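Local coordinates for protein of unknown function (Shewanella baltica, PDB 2Q9R) that is of unknown function, belongs to the DUF416 family, and binds benzoic acid in this crystal in a pocket at the subunit interface, at residues S125-N130 and S193-S198; D79-P84 and P94-V99. One frame throughout, in Å; residues are numbered along the deposited sequence.

Interaction 1 (S125-N130 and S193-S198); sequences SSTVAN and SNIGIS. With BEZ (benzoic acid), chain E.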
ATOM      1  N   SER A 125       3.100   2.287 -13.963  1.00 40.87           N
ATOM      2  CA  SER A 125       2.053   2.990 -13.300  1.00 41.77           C
ATOM      3  C   SER A 125       0.682   2.341 -13.514  1.00 40.99           C
ATOM      4  O   SER A 125      -0.174   2.364 -12.616  1.00 38.88           O
ATOM      5  CB  SER A 125       2.074   4.495 -13.610  1.00 39.74           C
ATOM      6  OG  SER A 125       1.976   4.719 -14.983  1.00 49.94           O
ATOM      7  N   SER A 126       0.452   1.764 -14.677  1.00 40.50           N
ATOM      8  CA  SER A 126      -0.831   1.104 -14.901  1.00 42.92           C
ATOM      9  C   SER A 126      -1.036  -0.102 -14.008  1.00 41.06           C
ATOM     10  O   SER A 126      -2.154  -0.385 -13.596  1.00 44.20           O
ATOM     11  CB  SER A 126      -0.936   0.657 -16.350  1.00 45.72           C
ATOM     12  OG  SER A 126      -0.782   1.796 -17.171  1.00 55.96           O
ATOM     13  N   THR A 127       0.038  -0.847 -13.751  1.00 41.05           N
ATOM     14  CA  THR A 127      -0.051  -1.980 -12.852  1.00 41.12           C
ATOM     15  C   THR A 127      -0.611  -1.521 -11.513  1.00 40.63           C
ATOM     16  O   THR A 127      -1.511  -2.148 -10.921  1.00 40.54           O
ATOM     17  CB  THR A 127       1.334  -2.696 -12.682  1.00 40.14           C
ATOM     18  OG1 THR A 127       1.762  -3.156 -13.962  1.00 37.68           O
ATOM     19  CG2 THR A 127       1.218  -3.878 -11.775  1.00 39.15           C
ATOM     20  N   VAL A 128      -0.105  -0.395 -11.054  1.00 41.38           N
ATOM     21  CA  VAL A 128      -0.567   0.173  -9.755  1.00 39.96           C
ATOM     22  C   VAL A 128      -2.031   0.664  -9.811  1.00 43.86           C
ATOM     23  O   VAL A 128      -2.831   0.374  -8.915  1.00 42.42           O
ATOM     24  CB  VAL A 128       0.338   1.297  -9.294  1.00 41.13           C
ATOM     25  CG1 VAL A 128      -0.175   1.835  -7.912  1.00 41.44           C
ATOM     26  CG2 VAL A 128       1.764   0.779  -9.212  1.00 39.58           C
ATOM     27  N   ALA A 129      -2.398   1.385 -10.863  1.00 43.44           N
ATOM     28  CA  ALA A 129      -3.804   1.804 -10.997  1.00 41.88           C
ATOM     29  C   ALA A 129      -4.747   0.606 -11.079  1.00 44.11           C
ATOM     30  O   ALA A 129      -5.834   0.658 -10.532  1.00 43.05           O
ATOM     31  CB  ALA A 129      -3.977   2.686 -12.197  1.00 41.96           C
ATOM     32  N   ASN A 130      -4.341  -0.462 -11.771  1.00 47.65           N
ATOM     33  CA  ASN A 130      -5.216  -1.614 -12.002  1.00 46.02           C
ATOM     34  C   ASN A 130      -5.454  -2.359 -10.709  1.00 45.97           C
ATOM     35  O   ASN A 130      -6.572  -2.806 -10.438  1.00 46.76           O
ATOM     36  CB  ASN A 130      -4.628  -2.587 -13.025  1.00 48.21           C
ATOM     37  CG  ASN A 130      -4.678  -2.070 -14.424  1.00 49.01           C
ATOM     38  OD1 ASN A 130      -5.456  -1.168 -14.756  1.00 50.18           O
ATOM     39  ND2 ASN A 130      -3.829  -2.624 -15.267  1.00 48.52           N
ATOM     40  N   SER A 193       7.854  -4.123  -4.438  1.00 40.68           N
ATOM     41  CA  SER A 193       7.408  -3.903  -5.822  1.00 38.25           C
ATOM     42  C   SER A 193       6.601  -2.633  -5.920  1.00 39.70           C
ATOM     43  O   SER A 193       6.264  -2.028  -4.913  1.00 36.09           O
ATOM     44  CB  SER A 193       6.555  -5.062  -6.339  1.00 38.38           C
ATOM     45  OG  SER A 193       5.182  -4.992  -5.929  1.00 43.23           O
ATOM     46  N   ASN A 194       6.203  -2.301  -7.133  1.00 37.49           N
ATOM     47  CA  ASN A 194       5.347  -1.125  -7.391  1.00 36.97           C
ATOM     48  C   ASN A 194       3.996  -1.247  -6.821  1.00 39.85           C
ATOM     49  O   ASN A 194       3.303  -0.239  -6.704  1.00 41.88           O
ATOM     50  CB  ASN A 194       5.242  -0.855  -8.908  1.00 39.68           C
ATOM     51  CG  ASN A 194       4.857  -2.073  -9.701  1.00 39.09           C
ATOM     52  OD1 ASN A 194       5.066  -3.210  -9.246  1.00 41.90           O
ATOM     53  ND2 ASN A 194       4.396  -1.870 -10.918  1.00 43.06           N
ATOM     54  N   ILE A 195       3.604  -2.462  -6.435  1.00 40.57           N
ATOM     55  CA  ILE A 195       2.323  -2.657  -5.746  1.00 38.62           C
ATOM     56  C   ILE A 195       2.501  -3.189  -4.310  1.00 37.80           C
ATOM     57  O   ILE A 195       1.556  -3.749  -3.701  1.00 39.94           O
ATOM     58  CB  ILE A 195       1.284  -3.450  -6.569  1.00 41.21           C
ATOM     59  CG1 ILE A 195       1.797  -4.821  -7.018  1.00 47.20           C
ATOM     60  CG2 ILE A 195       0.804  -2.655  -7.764  1.00 36.52           C
ATOM     61  CD1 ILE A 195       0.611  -5.782  -7.322  1.00 48.39           C
ATOM     62  N   GLY A 196       3.705  -3.003  -3.776  1.00 38.10           N
ATOM     63  CA  GLY A 196       3.986  -3.239  -2.369  1.00 40.91           C
ATOM     64  C   GLY A 196       4.344  -4.669  -1.979  1.00 40.84           C
ATOM     65  O   GLY A 196       4.336  -5.027  -0.817  1.00 39.01           O
ATOM     66  N   ILE A 197       4.652  -5.490  -2.962  1.00 38.72           N
ATOM     67  CA  ILE A 197       5.002  -6.886  -2.724  1.00 35.57           C
ATOM     68  C   ILE A 197       6.460  -7.066  -2.364  1.00 40.82           C
ATOM     69  O   ILE A 197       7.399  -6.555  -3.033  1.00 40.34           O
ATOM     70  CB  ILE A 197       4.653  -7.767  -3.957  1.00 38.65           C
ATOM     71  CG1 ILE A 197       3.143  -7.656  -4.242  1.00 42.57           C
ATOM     72  CG2 ILE A 197       5.114  -9.190  -3.689  1.00 37.93           C
ATOM     73  CD1 ILE A 197       2.264  -8.093  -3.046  1.00 44.98           C
ATOM     74  N   SER A 198       6.653  -7.846  -1.309  1.00 43.87           N
ATOM     75  CA  SER A 198       7.991  -8.260  -0.901  1.00 48.91           C
ATOM     76  C   SER A 198       7.992  -9.800  -0.735  1.00 48.53           C
ATOM     77  O   SER A 198       7.075 -10.375  -0.138  1.00 47.93           O
ATOM     78  CB  SER A 198       8.318  -7.523   0.407  1.00 48.27           C
ATOM     79  OG  SER A 198       9.592  -7.865   0.853  1.00 56.57           O
TER
HETATM   80  C   BEZ E 203      -1.935 -10.104  -4.869  1.00 42.19           C
HETATM   81  O1  BEZ E 203      -1.925  -9.151  -4.025  1.00 41.62           O
HETATM   82  O2  BEZ E 203      -2.961 -10.822  -5.075  1.00 42.44           O
HETATM   83  C1  BEZ E 203      -0.694 -10.407  -5.634  1.00 45.92           C
HETATM   84  C2  BEZ E 203      -0.337 -11.749  -5.907  1.00 37.52           C
HETATM   85  C3  BEZ E 203       0.836 -11.994  -6.619  1.00 35.40           C
HETATM   86  C4  BEZ E 203       1.623 -10.933  -7.060  1.00 37.35           C
HETATM   87  C5  BEZ E 203       1.259  -9.614  -6.782  1.00 45.68           C
HETATM   88  C6  BEZ E 203       0.079  -9.337  -6.069  1.00 37.61           C
HETATM   89  O   HOH W   1       4.308  -3.570 -13.337  1.00 41.33           O
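V128 on helix 120-136 and I195 in the loop after helix 177-190 mark the closest backbone approach, with V128 CA 5.7 Å from I195 CA. The contact is buried and mostly apolar. V128 CG2 does most of the touching on the helix side. V128 CG2 lies 3.1 Å from N194 O, a close approach. V128 CG2 is also 3.8 Å from I195 CG2. With CG1 anti to the backbone N (chi1 -179°), CG2 is the branch turned to the loop. I195 CG2 also packs against the helix backbone at V128 CA. T127 and N194 cross at about a right angle, and N194 ND2 sits 3.6 Å from T127 CB. A water joins their polar ends: it donates to T127 OG1 and accepts from N194 ND2. T127 OG1 is also hydrogen-bonded to D97 OD2 and to L123 O. N194 is held at both ends of its amide, by N34 at OD1 and by S124 O at ND2.

The loop contains a type I beta turn from S193 to G196, and an ST turn at S193 overlaps it. S193 OG accepts from I195 N at 3.0 Å and from I197 N at 3.1 Å, and is hydrogen-bonded to N34 OD1 as well. These bonds hold the backbone N of I195 and I197, and so probably help place the two isoleucines that line the benzoic acid pocket. I195 CD1 meets BEZ C6 at 3.8 Å, and I197 CG1 meets BEZ C5 at 3.7 Å. The benzoic acid is hydrogen-bonded to H152 and S136 of the second subunit, so this pocket lies at the subunit interface.

Interaction 2 (D79-P84 and P94-V99); sequences DNTPEP and PAMDAV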
ATOM      1  N   ASP A  79       7.714 -18.011 -22.866  1.00 45.60           N
ATOM      2  CA  ASP A  79       7.354 -19.320 -22.307  1.00 44.77           C
ATOM      3  C   ASP A  79       6.936 -19.218 -20.854  1.00 44.44           C
ATOM      4  O   ASP A  79       6.140 -20.009 -20.371  1.00 45.96           O
ATOM      5  CB  ASP A  79       8.524 -20.314 -22.429  1.00 44.46           C
ATOM      6  CG  ASP A  79       8.819 -20.721 -23.884  1.00 53.07           C
ATOM      7  OD1 ASP A  79       7.940 -20.541 -24.756  1.00 51.41           O
ATOM      8  OD2 ASP A  79       9.941 -21.203 -24.152  1.00 60.82           O
ATOM      9  N   ASN A  80       7.477 -18.235 -20.158  1.00 42.51           N
ATOM     10  CA  ASN A  80       7.148 -18.009 -18.754  1.00 41.60           C
ATOM     11  C   ASN A  80       6.136 -16.883 -18.477  1.00 44.05           C
ATOM     12  O   ASN A  80       6.031 -16.387 -17.338  1.00 40.28           O
ATOM     13  CB  ASN A  80       8.456 -17.743 -17.999  1.00 42.00           C
ATOM     14  CG  ASN A  80       9.249 -18.998 -17.795  1.00 43.49           C
ATOM     15  OD1 ASN A  80       9.010 -19.724 -16.850  1.00 42.78           O
ATOM     16  ND2 ASN A  80      10.168 -19.282 -18.713  1.00 43.42           N
ATOM     17  N   THR A  81       5.422 -16.466 -19.513  1.00 43.50           N
ATOM     18  CA  THR A  81       4.430 -15.421 -19.366  1.00 42.11           C
ATOM     19  C   THR A  81       3.088 -16.139 -19.204  1.00 44.60           C
ATOM     20  O   THR A  81       2.683 -16.897 -20.088  1.00 42.88           O
ATOM     21  CB  THR A  81       4.391 -14.507 -20.565  1.00 39.42           C
ATOM     22  OG1 THR A  81       5.694 -13.947 -20.790  1.00 43.18           O
ATOM     23  CG2 THR A  81       3.341 -13.348 -20.333  1.00 38.77           C
ATOM     24  N   PRO A  82       2.413 -15.929 -18.066  1.00 43.09           N
ATOM     25  CA  PRO A  82       1.148 -16.638 -17.888  1.00 45.98           C
ATOM     26  C   PRO A  82      -0.047 -16.038 -18.690  1.00 47.03           C
ATOM     27  O   PRO A  82      -0.024 -14.868 -19.146  1.00 46.21           O
ATOM     28  CB  PRO A  82       0.904 -16.535 -16.376  1.00 45.29           C
ATOM     29  CG  PRO A  82       1.514 -15.208 -16.012  1.00 43.36           C
ATOM     30  CD  PRO A  82       2.733 -15.070 -16.912  1.00 46.99           C
ATOM     31  N   GLU A  83      -1.064 -16.877 -18.846  1.00 48.19           N
ATOM     32  CA  GLU A  83      -2.310 -16.518 -19.492  1.00 49.66           C
ATOM     33  C   GLU A  83      -3.334 -16.272 -18.429  1.00 47.18           C
ATOM     34  O   GLU A  83      -3.602 -17.165 -17.642  1.00 45.11           O
ATOM     35  CB  GLU A  83      -2.818 -17.661 -20.353  1.00 50.37           C
ATOM     36  CG  GLU A  83      -2.038 -17.886 -21.635  1.00 59.35           C
ATOM     37  CD  GLU A  83      -2.238 -16.786 -22.675  1.00 67.76           C
ATOM     38  OE1 GLU A  83      -3.155 -15.938 -22.541  1.00 67.56           O
ATOM     39  OE2 GLU A  83      -1.444 -16.768 -23.636  1.00 74.74           O
ATOM     40  N   PRO A  84      -3.951 -15.082 -18.423  1.00 46.59           N
ATOM     41  CA  PRO A  84      -4.964 -14.805 -17.409  1.00 43.92           C
ATOM     42  C   PRO A  84      -6.150 -15.752 -17.422  1.00 43.01           C
ATOM     43  O   PRO A  84      -6.719 -16.011 -16.374  1.00 42.07           O
ATOM     44  CB  PRO A  84      -5.386 -13.360 -17.685  1.00 47.11           C
ATOM     45  CG  PRO A  84      -4.727 -12.932 -18.919  1.00 52.45           C
ATOM     46  CD  PRO A  84      -3.703 -13.943 -19.316  1.00 51.26           C
ATOM     47  N   PRO A  94      -0.312  -8.580 -12.324  1.00 41.37           N
ATOM     48  CA  PRO A  94       1.027  -8.012 -12.134  1.00 41.32           C
ATOM     49  C   PRO A  94       2.206  -8.902 -12.574  1.00 43.64           C
ATOM     50  O   PRO A  94       3.240  -8.372 -13.021  1.00 42.03           O
ATOM     51  CB  PRO A  94       1.089  -7.685 -10.623  1.00 42.65           C
ATOM     52  CG  PRO A  94      -0.130  -8.262  -9.998  1.00 44.01           C
ATOM     53  CD  PRO A  94      -1.094  -8.660 -11.081  1.00 41.24           C
ATOM     54  N   ALA A  95       2.076 -10.221 -12.433  1.00 44.35           N
ATOM     55  CA  ALA A  95       3.113 -11.156 -12.891  1.00 43.38           C
ATOM     56  C   ALA A  95       3.324 -11.027 -14.395  1.00 42.84           C
ATOM     57  O   ALA A  95       4.457 -10.894 -14.850  1.00 42.49           O
ATOM     58  CB  ALA A  95       2.767 -12.604 -12.515  1.00 44.34           C
HETATM   59  N   MSE A  96       2.224 -11.065 -15.154  1.00 41.19           N
HETATM   60  CA  MSE A  96       2.273 -10.862 -16.585  1.00 40.97           C
HETATM   61  C   MSE A  96       2.949  -9.549 -16.979  1.00 41.60           C
HETATM   62  O   MSE A  96       3.752  -9.515 -17.919  1.00 43.02           O
HETATM   63  CB  MSE A  96       0.854 -10.913 -17.159  1.00 40.24           C
HETATM   64  CG  MSE A  96       0.796 -10.820 -18.645  1.00 46.58           C
HETATM   65 SE   MSE A  96      -1.008 -10.817 -19.262  0.75 46.15          SE
HETATM   66  CE  MSE A  96      -2.056 -11.346 -17.529  1.00 46.99           C
ATOM     67  N   ASP A  97       2.597  -8.483 -16.257  1.00 46.29           N
ATOM     68  CA  ASP A  97       3.093  -7.141 -16.526  1.00 44.98           C
ATOM     69  C   ASP A  97       4.607  -7.086 -16.297  1.00 41.62           C
ATOM     70  O   ASP A  97       5.313  -6.465 -17.057  1.00 41.65           O
ATOM     71  CB  ASP A  97       2.427  -6.108 -15.592  1.00 44.38           C
ATOM     72  CG  ASP A  97       0.940  -5.838 -15.883  1.00 42.81           C
ATOM     73  OD1 ASP A  97       0.365  -6.302 -16.891  1.00 44.29           O
ATOM     74  OD2 ASP A  97       0.348  -5.065 -15.089  1.00 48.77           O
ATOM     75  N   ALA A  98       5.072  -7.773 -15.256  1.00 41.35           N
ATOM     76  CA  ALA A  98       6.497  -7.851 -14.903  1.00 40.79           C
ATOM     77  C   ALA A  98       7.311  -8.496 -16.004  1.00 44.05           C
ATOM     78  O   ALA A  98       8.324  -7.951 -16.424  1.00 43.66           O
ATOM     79  CB  ALA A  98       6.713  -8.624 -13.623  1.00 40.25           C
ATOM     80  N   VAL A  99       6.864  -9.658 -16.465  1.00 43.19           N
ATOM     81  CA  VAL A  99       7.618 -10.368 -17.534  1.00 45.92           C
ATOM     82  C   VAL A  99       7.457  -9.605 -18.857  1.00 44.61           C
ATOM     83  O   VAL A  99       8.452  -9.419 -19.614  1.00 41.47           O
ATOM     84  CB  VAL A  99       7.278 -11.929 -17.571  1.00 47.22           C
ATOM     85  CG1 VAL A  99       5.794 -12.182 -17.694  1.00 42.80           C
ATOM     86  CG2 VAL A  99       8.054 -12.658 -18.678  1.00 43.34           C
TER
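T81 and V99 meet where the connection between helices 70-79 and 92-111 runs back along the second helix. This is the link between two successive helices of an all-helical fold. The nearest CA atoms belong to T81 and M96, which is selenomethionine here.

The polar part is small. T81 OG1 is hydrogen-bonded to L77 O in the last turn of helix 70-79. The same hydroxyl makes a van der Waals contact, T81 OG1 lying 3.4 Å from V99 CG2. Replacing T81 by alanine is likely to leave L77 O without this hydroxyl partner and to open a gap beside V99 and M96 CG.

Apolar packing carries the rest. T81 CG2 lies 3.8 Å from V99 CG1. T81 CG2 also reaches M96 CG at 4.0 Å, the two side chains crossing at about a right angle. P82 packs more loosely, with P82 CD 4.3 Å from V99 CG1. F38, F44 and F87 also touch P82, which is buried. M96 runs out extended, with CG anti to the backbone N (chi1 -176°), and reaches P84. Its last torsion is nearly eclipsed (chi3 -11°), so the exact methyl position is doubtful. As modelled, M96 CE lies tightly against P84 CG at 3.4 Å.

Interaction 2 comes first along the chain and closes before interaction 1 opens. Their centres are 14 Å apart. Helix 92-111 joins them: its 94-99 segment packs on the loop 79-84 and also touches both segments of interaction 1. The D97-T127 hydrogen bond, 2.6 Å from D97 OD2 to T127 OG1, ties this helix to helix 120-136. P94 CG packs on I195 CD1 at 3.7 Å. P94, I195 and I197 all belong to the benzoic acid pocket, so segment 94-99 and the loop 193-198 both supply residues to one site. Whether the pocket serves a natural ligand is not known.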